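Local coordinates for transcriptional regulator containing CBS domains (Streptococcus pneumoniae, PDB 6UOF), which probably regulates transcription in response to a small ligand sensed by its paired CBS domains, the part of the longer protein present in this chain, at residues 7-11 / 115-119; 54-58 / 68-72; 73-79 / 95-101. One frame throughout, in Å; residues are numbered along the deposited sequence. Where two conformers were deposited one is given.

Interaction 1: residues 7-11 / 115-119; sequences KLYRP and DVMEK
Arg10 meets Asp115 side-on, with guanidinium and carboxylate nearly coplanar at 6° between planes, and that salt bridge ties the start of the CBS pair to its last helix. Two nitrogens converge on one oxygen: NE of Arg10 lies 2.8 Å from Asp115 OD2, and NH2 of Arg10 reaches the same OD2 at 3.0 Å on its syn lone pair. A third, weak bond runs from Arg10 NH2 to Asp115 OD1. The extended run from CG to NE carries the guanidinium across to the carboxylate, in one of two modelled conformers of Arg10. A water adds to the grip, donating to Leu8 O and to Asp115 OD2.

Next to the salt bridge lies the apolar part. Leu8, also modelled twice, sends CD2 against the aliphatic chain of Lys119, 3.7 Å from its CD, and CD2 stands 3.9 Å from O of the buried Asp115. The exposed end of Lys119 is the looser, solvent-facing part: a bend at chi2 (81°) brings NZ back to Asp115 OD1 at a long 3.6 Å, completing a network of two cations round one carboxylate.

Around the contact, Leu8 and Val116 both rest on Ile83 of helix 83-93. Thr112 OG1 bonds to the backbone N of Asp115, and Arg10 pairs through its backbone with Val110 of strand 107-112, placing the salt bridge between sheet edge and C-terminal helix 113-118.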
loop_
_atom_site.group_PDB
_atom_site.type_symbol
_atom_site.label_atom_id
_atom_site.label_comp_id
_atom_site.label_asym_id
_atom_site.label_seq_id
_atom_site.Cartn_x
_atom_site.Cartn_y
_atom_site.Cartn_z
ATOM N N LYS A 7 8.862 -13.599 0.446
ATOM C CA LYS A 7 8.519 -14.547 1.533
ATOM C C LYS A 7 7.492 -13.970 2.520
ATOM O O LYS A 7 6.812 -14.765 3.169
ATOM C CB LYS A 7 9.816 -14.971 2.231
ATOM C CG LYS A 7 10.842 -15.634 1.310
ATOM C CD LYS A 7 12.097 -16.142 1.991
ATOM C CE LYS A 7 13.110 -16.719 1.022
ATOM N NZ LYS A 7 14.329 -17.185 1.725
ATOM N N LEU A 8 7.369 -12.636 2.590
ATOM C CA LEU A 8 6.563 -11.926 3.626
ATOM C C LEU A 8 5.379 -11.133 3.077
ATOM O O LEU A 8 4.504 -10.775 3.883
ATOM C CB LEU A 8 7.486 -10.935 4.343
ATOM C CG LEU A 8 8.342 -11.503 5.464
ATOM C CD1 LEU A 8 9.356 -10.471 5.939
ATOM C CD2 LEU A 8 7.458 -11.937 6.613
ATOM N N TYR A 9 5.318 -10.904 1.772
ATOM C CA TYR A 9 4.314 -9.928 1.289
ATOM C C TYR A 9 2.905 -10.529 1.287
ATOM O O TYR A 9 2.730 -11.763 1.323
ATOM C CB TYR A 9 4.715 -9.354 -0.075
ATOM C CG TYR A 9 4.206 -10.108 -1.271
ATOM C CD1 TYR A 9 4.754 -11.326 -1.634
ATOM C CD2 TYR A 9 3.176 -9.598 -2.051
ATOM C CE1 TYR A 9 4.290 -12.012 -2.742
ATOM C CE2 TYR A 9 2.687 -10.285 -3.145
ATOM C CZ TYR A 9 3.251 -11.495 -3.493
ATOM O OH TYR A 9 2.789 -12.168 -4.588
ATOM N N ARG A 10 1.921 -9.638 1.304
ATOM C CA ARG A 10 0.484 -9.988 1.259
ATOM C C ARG A 10 -0.093 -9.605 -0.095
ATOM O O ARG A 10 -0.073 -8.430 -0.463
ATOM C CB ARG A 10 -0.256 -9.223 2.354
ATOM C CG ARG A 10 0.236 -9.576 3.746
ATOM C CD ARG A 10 -0.428 -8.746 4.820
ATOM N NE ARG A 10 0.017 -9.131 6.157
ATOM C CZ ARG A 10 -0.724 -9.769 7.055
ATOM N NH1 ARG A 10 -2.009 -9.993 6.830
ATOM N NH2 ARG A 10 -0.173 -10.191 8.179
ATOM N N PRO A 11 -0.586 -10.574 -0.896
ATOM C CA PRO A 11 -1.209 -10.252 -2.178
ATOM C C PRO A 11 -2.314 -9.201 -2.031
ATOM O O PRO A 11 -2.986 -9.159 -1.012
ATOM C CB PRO A 11 -1.754 -11.606 -2.638
ATOM C CG PRO A 11 -0.755 -12.582 -2.086
ATOM C CD PRO A 11 -0.432 -12.029 -0.711
ATOM N N ASP A 115 4.787 -7.457 9.999
ATOM C CA ASP A 115 5.405 -8.696 9.470
ATOM C C ASP A 115 6.916 -8.516 9.335
ATOM O O ASP A 115 7.655 -9.451 9.651
ATOM C CB ASP A 115 4.766 -9.078 8.139
ATOM C CG ASP A 115 3.336 -9.569 8.264
ATOM O OD1 ASP A 115 2.999 -10.124 9.333
ATOM O OD2 ASP A 115 2.579 -9.445 7.279
ATOM N N VAL A 116 7.359 -7.345 8.894
ATOM C CA VAL A 116 8.813 -7.108 8.701
ATOM C C VAL A 116 9.522 -7.132 10.052
ATOM O O VAL A 116 10.569 -7.754 10.196
ATOM C CB VAL A 116 9.042 -5.782 7.955
ATOM C CG1 VAL A 116 10.494 -5.336 8.030
ATOM C CG2 VAL A 116 8.571 -5.866 6.509
HETATM N N MSE A 117 8.908 -6.510 11.059
HETATM C CA MSE A 117 9.594 -6.430 12.340
HETATM C C MSE A 117 9.602 -7.782 13.054
HETATM O O MSE A 117 10.556 -8.102 13.761
HETATM C CB MSE A 117 8.942 -5.380 13.242
HETATM C CG MSE A 117 9.033 -3.959 12.730
HETATM SE SE MSE A 117 10.787 -3.440 11.964
HETATM C CE MSE A 117 10.300 -2.171 10.573
ATOM N N GLU A 118 8.520 -8.553 12.900
ATOM C CA GLU A 118 8.417 -9.837 13.578
ATOM C C GLU A 118 9.357 -10.844 12.909
ATOM O O GLU A 118 9.843 -11.738 13.623
ATOM C CB GLU A 118 6.958 -10.293 13.612
ATOM C CG GLU A 118 6.109 -9.467 14.567
ATOM C CD GLU A 118 4.657 -9.891 14.706
ATOM O OE1 GLU A 118 4.219 -10.760 13.931
ATOM O OE2 GLU A 118 3.963 -9.340 15.594
ATOM N N LYS A 119 9.613 -10.697 11.601
ATOM C CA LYS A 119 10.528 -11.608 10.854
ATOM C C LYS A 119 11.798 -10.849 10.447
ATOM O O LYS A 119 12.897 -11.420 10.614
ATOM C CB LYS A 119 9.843 -12.209 9.625
ATOM C CG LYS A 119 8.691 -13.158 9.923
ATOM C CD LYS A 119 7.372 -12.496 10.221
ATOM C CE LYS A 119 6.269 -13.506 10.460
ATOM N NZ LYS A 119 4.942 -12.849 10.558
HETATM O O HOH W 1 3.583 -8.216 5.001
#

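Interaction 2: residues 54-58 / 68-72; sequences MRDAG and KVMSR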
loop_
_atom_site.group_PDB
_atom_site.type_symbol
_atom_site.label_atom_id
_atom_site.label_comp_id
_atom_site.label_asym_id
_atom_site.label_seq_id
_atom_site.Cartn_x
_atom_site.Cartn_y
_atom_site.Cartn_z
HETATM N N MSE A 54 -5.660 7.286 6.352
HETATM C CA MSE A 54 -6.774 7.929 7.016
HETATM C C MSE A 54 -6.513 9.437 7.103
HETATM O O MSE A 54 -7.451 10.231 7.062
HETATM C CB MSE A 54 -7.027 7.304 8.389
HETATM C CG MSE A 54 -8.289 7.808 9.048
HETATM SE SE MSE A 54 -9.970 7.439 8.122
HETATM C CE MSE A 54 -10.084 5.510 8.372
ATOM N N ARG A 55 -5.239 9.842 7.217
ATOM C CA ARG A 55 -4.925 11.269 7.187
ATOM C C ARG A 55 -5.379 11.874 5.850
ATOM O O ARG A 55 -5.872 13.001 5.821
ATOM C CB ARG A 55 -3.420 11.493 7.377
ATOM C CG ARG A 55 -2.967 12.935 7.192
ATOM C CD ARG A 55 -1.490 13.148 7.483
ATOM N NE ARG A 55 -0.599 12.805 6.376
ATOM C CZ ARG A 55 0.016 13.684 5.578
ATOM N NH1 ARG A 55 -0.139 14.987 5.754
ATOM N NH2 ARG A 55 0.804 13.252 4.609
ATOM N N ASP A 56 -5.216 11.127 4.763
ATOM C CA ASP A 56 -5.595 11.635 3.424
ATOM C C ASP A 56 -7.113 11.704 3.234
ATOM O O ASP A 56 -7.575 12.672 2.626
ATOM C CB ASP A 56 -5.083 10.697 2.339
ATOM C CG ASP A 56 -3.580 10.590 2.219
ATOM O OD1 ASP A 56 -2.902 11.595 2.468
ATOM O OD2 ASP A 56 -3.103 9.513 1.815
ATOM N N ALA A 57 -7.858 10.720 3.749
ATOM C CA ALA A 57 -9.277 10.568 3.347
ATOM C C ALA A 57 -10.291 10.799 4.468
ATOM O O ALA A 57 -11.454 11.039 4.121
ATOM C CB ALA A 57 -9.457 9.170 2.793
ATOM N N GLY A 58 -9.876 10.718 5.731
ATOM C CA GLY A 58 -10.810 10.714 6.879
ATOM C C GLY A 58 -11.819 11.843 6.894
ATOM O O GLY A 58 -12.989 11.594 7.270
ATOM N N LYS A 68 -7.998 12.168 -6.086
ATOM C CA LYS A 68 -7.955 13.594 -5.671
ATOM C C LYS A 68 -7.592 13.721 -4.183
ATOM O O LYS A 68 -7.414 14.872 -3.750
ATOM C CB LYS A 68 -9.264 14.282 -6.093
ATOM C CG LYS A 68 -9.426 14.373 -7.613
ATOM C CD LYS A 68 -10.593 15.178 -8.141
ATOM C CE LYS A 68 -10.536 16.619 -7.690
ATOM N NZ LYS A 68 -11.560 17.453 -8.371
ATOM N N VAL A 69 -7.459 12.608 -3.445
ATOM C CA VAL A 69 -7.120 12.697 -1.990
ATOM C C VAL A 69 -5.850 11.909 -1.670
ATOM O O VAL A 69 -5.228 12.155 -0.648
ATOM C CB VAL A 69 -8.272 12.222 -1.073
ATOM C CG1 VAL A 69 -9.597 12.889 -1.398
ATOM C CG2 VAL A 69 -8.440 10.711 -1.097
HETATM N N MSE A 70 -5.432 10.982 -2.534
HETATM C CA MSE A 70 -4.313 10.104 -2.226
HETATM C C MSE A 70 -2.986 10.859 -2.145
HETATM O O MSE A 70 -2.814 11.916 -2.761
HETATM C CB MSE A 70 -4.220 8.996 -3.283
HETATM C CG MSE A 70 -3.762 9.488 -4.619
HETATM SE SE MSE A 70 -3.944 8.075 -5.966
HETATM C CE MSE A 70 -3.440 9.134 -7.532
ATOM N N SER A 71 -2.063 10.265 -1.375
ATOM C CA SER A 71 -0.700 10.724 -1.178
ATOM C C SER A 71 0.212 10.175 -2.278
ATOM O O SER A 71 -0.199 9.235 -3.003
ATOM C CB SER A 71 -0.151 10.259 0.154
ATOM O OG SER A 71 -0.884 10.785 1.243
ATOM N N ARG A 72 1.426 10.721 -2.360
ATOM C CA ARG A 72 2.456 10.208 -3.293
ATOM C C ARG A 72 3.012 8.879 -2.772
ATOM O O ARG A 72 3.165 8.709 -1.538
ATOM C CB ARG A 72 3.622 11.192 -3.421
ATOM C CG ARG A 72 3.281 12.583 -3.948
ATOM C CD ARG A 72 2.639 12.600 -5.321
ATOM N NE ARG A 72 1.233 12.240 -5.273
ATOM C CZ ARG A 72 0.499 11.862 -6.315
ATOM N NH1 ARG A 72 -0.770 11.537 -6.137
ATOM N NH2 ARG A 72 1.041 11.774 -7.513
HETATM O O HOH W 2 -5.777 14.375 0.959
#
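Asp56 OD2 has two donors: Ser71 OG, which reaches it across the contact at 2.6 Å, and the backbone N of Thr53, just before helix 54-57. In the CBS-pair fold this joins helix 54-57 of the first CBS motif to the segment 68-72 of the second. The hydroxyl arrives on the syn side of OD2, only 15° out of the carboxylate plane. This bond belongs to one of two modelled conformers of Ser71 and is very short, so its exact length deserves caution; the equally close approach of the same OG to Asp56 OD1 is doubtful evidence for a second bond.

Torsions of the two residues explain the meeting. Asp56 has CG opposite its carbonyl carbon (chi1 -65°), and Ser71 holds OG likewise (chi1 -62°), which lets carboxylate and hydroxyl close on each other. The backbones come nearest two residues before Ser71, at Val69, whose CA is 5.7 Å from that of Asp56; there Asp56 CB comes within 3.3 Å of Val69 O. A water donates to Val69 O and to Asp56 O together, and Lys60 NZ bonds to Asp56 O as well.

Apolar packing is slight by comparison. Ala57, buried against Tyr27 of helix 24-34 and Val52 of strand 48-52, touches Val69, while the backbone of Ser71 bonds to Val51 of the same strand. The two apolar side chains meet through single methyls, Ala57 CB and Val69 CG2 standing 4.3 Å apart.

Interaction 3: residues 73-79 / 95-101; sequences SLFLVGL and FEMVPVV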
loop_
_atom_site.group_PDB
_atom_site.type_symbol
_atom_site.label_atom_id
_atom_site.label_comp_id
_atom_site.label_asym_id
_atom_site.label_seq_id
_atom_site.Cartn_x
_atom_site.Cartn_y
_atom_site.Cartn_z
ATOM N N SER A 73 3.308 7.980 -3.703
ATOM C CA SER A 73 3.971 6.697 -3.377
ATOM C C SER A 73 5.380 6.748 -3.977
ATOM O O SER A 73 5.500 6.679 -5.219
ATOM C CB SER A 73 3.186 5.545 -3.914
ATOM O OG SER A 73 3.756 4.316 -3.484
ATOM N N LEU A 74 6.406 6.904 -3.133
ATOM C CA LEU A 74 7.825 6.989 -3.591
ATOM C C LEU A 74 8.584 5.713 -3.203
ATOM O O LEU A 74 9.526 5.327 -3.935
ATOM C CB LEU A 74 8.483 8.209 -2.941
ATOM C CG LEU A 74 9.972 8.376 -3.235
ATOM C CD1 LEU A 74 10.201 8.669 -4.712
ATOM C CD2 LEU A 74 10.572 9.481 -2.379
ATOM N N PHE A 75 8.236 5.130 -2.053
ATOM C CA PHE A 75 8.879 3.879 -1.596
ATOM C C PHE A 75 8.074 2.697 -2.124
ATOM O O PHE A 75 6.921 2.519 -1.729
ATOM C CB PHE A 75 9.037 3.886 -0.075
ATOM C CG PHE A 75 9.777 2.707 0.504
ATOM C CD1 PHE A 75 10.787 2.070 -0.202
ATOM C CD2 PHE A 75 9.543 2.319 1.811
ATOM C CE1 PHE A 75 11.477 1.003 0.354
ATOM C CE2 PHE A 75 10.245 1.262 2.370
ATOM C CZ PHE A 75 11.214 0.619 1.641
ATOM N N LEU A 76 8.696 1.968 -3.041
ATOM C CA LEU A 76 8.121 0.758 -3.672
ATOM C C LEU A 76 9.180 -0.333 -3.617
ATOM O O LEU A 76 10.377 -0.008 -3.719
ATOM C CB LEU A 76 7.753 1.059 -5.124
ATOM C CG LEU A 76 6.714 2.154 -5.327
ATOM C CD1 LEU A 76 6.631 2.576 -6.792
ATOM C CD2 LEU A 76 5.353 1.730 -4.809
ATOM N N VAL A 77 8.748 -1.571 -3.431
ATOM C CA VAL A 77 9.717 -2.701 -3.417
ATOM C C VAL A 77 9.267 -3.774 -4.412
ATOM O O VAL A 77 8.127 -3.714 -4.899
ATOM C CB VAL A 77 9.862 -3.269 -1.992
ATOM C CG1 VAL A 77 10.362 -2.205 -1.027
ATOM C CG2 VAL A 77 8.566 -3.891 -1.507
ATOM N N GLY A 78 10.177 -4.702 -4.696
ATOM C CA GLY A 78 9.907 -5.869 -5.549
ATOM C C GLY A 78 10.060 -7.159 -4.768
ATOM O O GLY A 78 10.562 -7.121 -3.620
ATOM N N LEU A 79 9.688 -8.273 -5.393
ATOM C CA LEU A 79 9.779 -9.604 -4.736
ATOM C C LEU A 79 11.215 -9.900 -4.281
ATOM O O LEU A 79 11.367 -10.543 -3.223
ATOM C CB LEU A 79 9.270 -10.675 -5.711
ATOM C CG LEU A 79 7.789 -10.582 -6.075
ATOM C CD1 LEU A 79 7.400 -11.650 -7.084
ATOM C CD2 LEU A 79 6.893 -10.682 -4.851
ATOM N N PHE A 95 7.194 4.168 8.186
ATOM C CA PHE A 95 6.159 3.554 7.330
ATOM C C PHE A 95 5.454 2.415 8.071
ATOM O O PHE A 95 6.086 1.676 8.867
ATOM C CB PHE A 95 6.790 2.945 6.074
ATOM C CG PHE A 95 7.155 3.928 4.994
ATOM C CD1 PHE A 95 8.408 4.526 4.948
ATOM C CD2 PHE A 95 6.240 4.231 3.997
ATOM C CE1 PHE A 95 8.729 5.406 3.923
ATOM C CE2 PHE A 95 6.562 5.123 2.990
ATOM C CZ PHE A 95 7.801 5.715 2.964
ATOM N N GLU A 96 4.190 2.210 7.721
ATOM C CA GLU A 96 3.360 1.088 8.238
ATOM C C GLU A 96 3.164 0.045 7.138
ATOM O O GLU A 96 2.928 -1.121 7.419
ATOM C CB GLU A 96 1.988 1.594 8.687
ATOM C CG GLU A 96 2.010 2.449 9.944
ATOM C CD GLU A 96 2.079 1.675 11.250
ATOM O OE1 GLU A 96 1.694 2.247 12.283
ATOM O OE2 GLU A 96 2.482 0.493 11.229
HETATM N N MSE A 97 3.320 0.466 5.876
HETATM C CA MSE A 97 2.954 -0.400 4.706
HETATM C C MSE A 97 3.780 0.088 3.521
HETATM O O MSE A 97 4.023 1.279 3.429
HETATM C CB MSE A 97 1.459 -0.227 4.423
HETATM C CG MSE A 97 0.873 -0.969 3.234
HETATM SE SE MSE A 97 1.076 -0.007 1.548
HETATM C CE MSE A 97 0.017 1.621 1.591
ATOM N N VAL A 98 4.266 -0.833 2.695
ATOM C CA VAL A 98 4.979 -0.489 1.474
ATOM C C VAL A 98 4.402 -1.317 0.332
ATOM O O VAL A 98 4.281 -2.545 0.444
ATOM C CB VAL A 98 6.494 -0.719 1.587
ATOM C CG1 VAL A 98 7.221 -0.247 0.333
ATOM C CG2 VAL A 98 7.070 -0.047 2.823
ATOM N N PRO A 99 4.010 -0.688 -0.798
ATOM C CA PRO A 99 3.529 -1.465 -1.934
ATOM C C PRO A 99 4.630 -2.297 -2.601
ATOM O O PRO A 99 5.775 -1.877 -2.682
ATOM C CB PRO A 99 3.020 -0.405 -2.914
ATOM C CG PRO A 99 2.825 0.836 -2.071
ATOM C CD PRO A 99 3.940 0.766 -1.050
ATOM N N VAL A 100 4.227 -3.482 -3.068
ATOM C CA VAL A 100 5.123 -4.412 -3.803
ATOM C C VAL A 100 4.691 -4.367 -5.265
ATOM O O VAL A 100 3.499 -4.584 -5.519
ATOM C CB VAL A 100 5.037 -5.838 -3.229
ATOM C CG1 VAL A 100 5.968 -6.793 -3.957
ATOM C CG2 VAL A 100 5.318 -5.851 -1.728
ATOM N N VAL A 101 5.646 -4.146 -6.169
ATOM C CA VAL A 101 5.303 -3.986 -7.608
ATOM C C VAL A 101 6.217 -4.835 -8.482
ATOM O O VAL A 101 7.337 -5.182 -8.086
ATOM C CB VAL A 101 5.400 -2.505 -8.036
ATOM C CG1 VAL A 101 4.401 -1.641 -7.292
ATOM C CG2 VAL A 101 6.810 -1.953 -7.929
HETATM O O HOH W 3 8.735 -7.656 -8.141
#
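Val77 is bridged to Val100 by two backbone hydrogen bonds in the parallel pattern, Val77 N to Pro99 O at 3.1 Å and Val101 N to Val77 O at 2.8 Å. With helix 83-93 between the two segments, this is consistent with the beta-alpha-beta unit of a CBS motif, although 73-79 forms only a single bridge with 95-101. Both bonds are straight, with N-H...O angles of 168° and 162°. Val100 CA adds a C-H...O contact to Val77 O, and a water beyond the bridge takes the N-H of Leu79 and donates to Val101 O.

Aromatic contacts occupy the other end. Phe75 turns its edge to the face of Phe95, a T-shaped pair with centroids 5.2 Å apart, and its CD2 sits over the centre of the Phe95 ring. Phe75 in turn receives Val98 CG1 over one face as a CH-pi contact, 3.9 Å from the ring centroid, while CG2 of the same valine comes to 3.5 Å from Phe75 CE2. The ring takes this position because CG of Phe75 points opposite its backbone N (chi1 -175°).

Aliphatic contacts flank the bridge. Val77 sets CG1 against Val98 and CG2 against Val100, and it also touches Val86 of helix 83-93. Across the backbone, Leu76 leans over Pro99, which also packs on Val51 of strand 48-52 in the first CBS motif; here Leu76 CD2 lies 3.7 Å from Pro99 CB.

Overall arrangement
Interactions 1 and 2 lie on opposite sides of the chain's centre, their centres 24 Å apart and their nearest atoms about 17 Å apart; interaction 3 sits between them, with centres 12 Å from interaction 1 and 17 Å from interaction 2. It touches interaction 1 through Tyr9, whose CE1 is 3.6 Å from Leu79 CD2, and both reach the same antiparallel sheet. Interaction 2 passes directly into interaction 3 along the sequence, Arg72 being followed by Ser73. A sodium ion lies about 6 Å from the Arg10 side chain, and a PEG molecule, probably from crystallisation, about 4 Å from that of Val116.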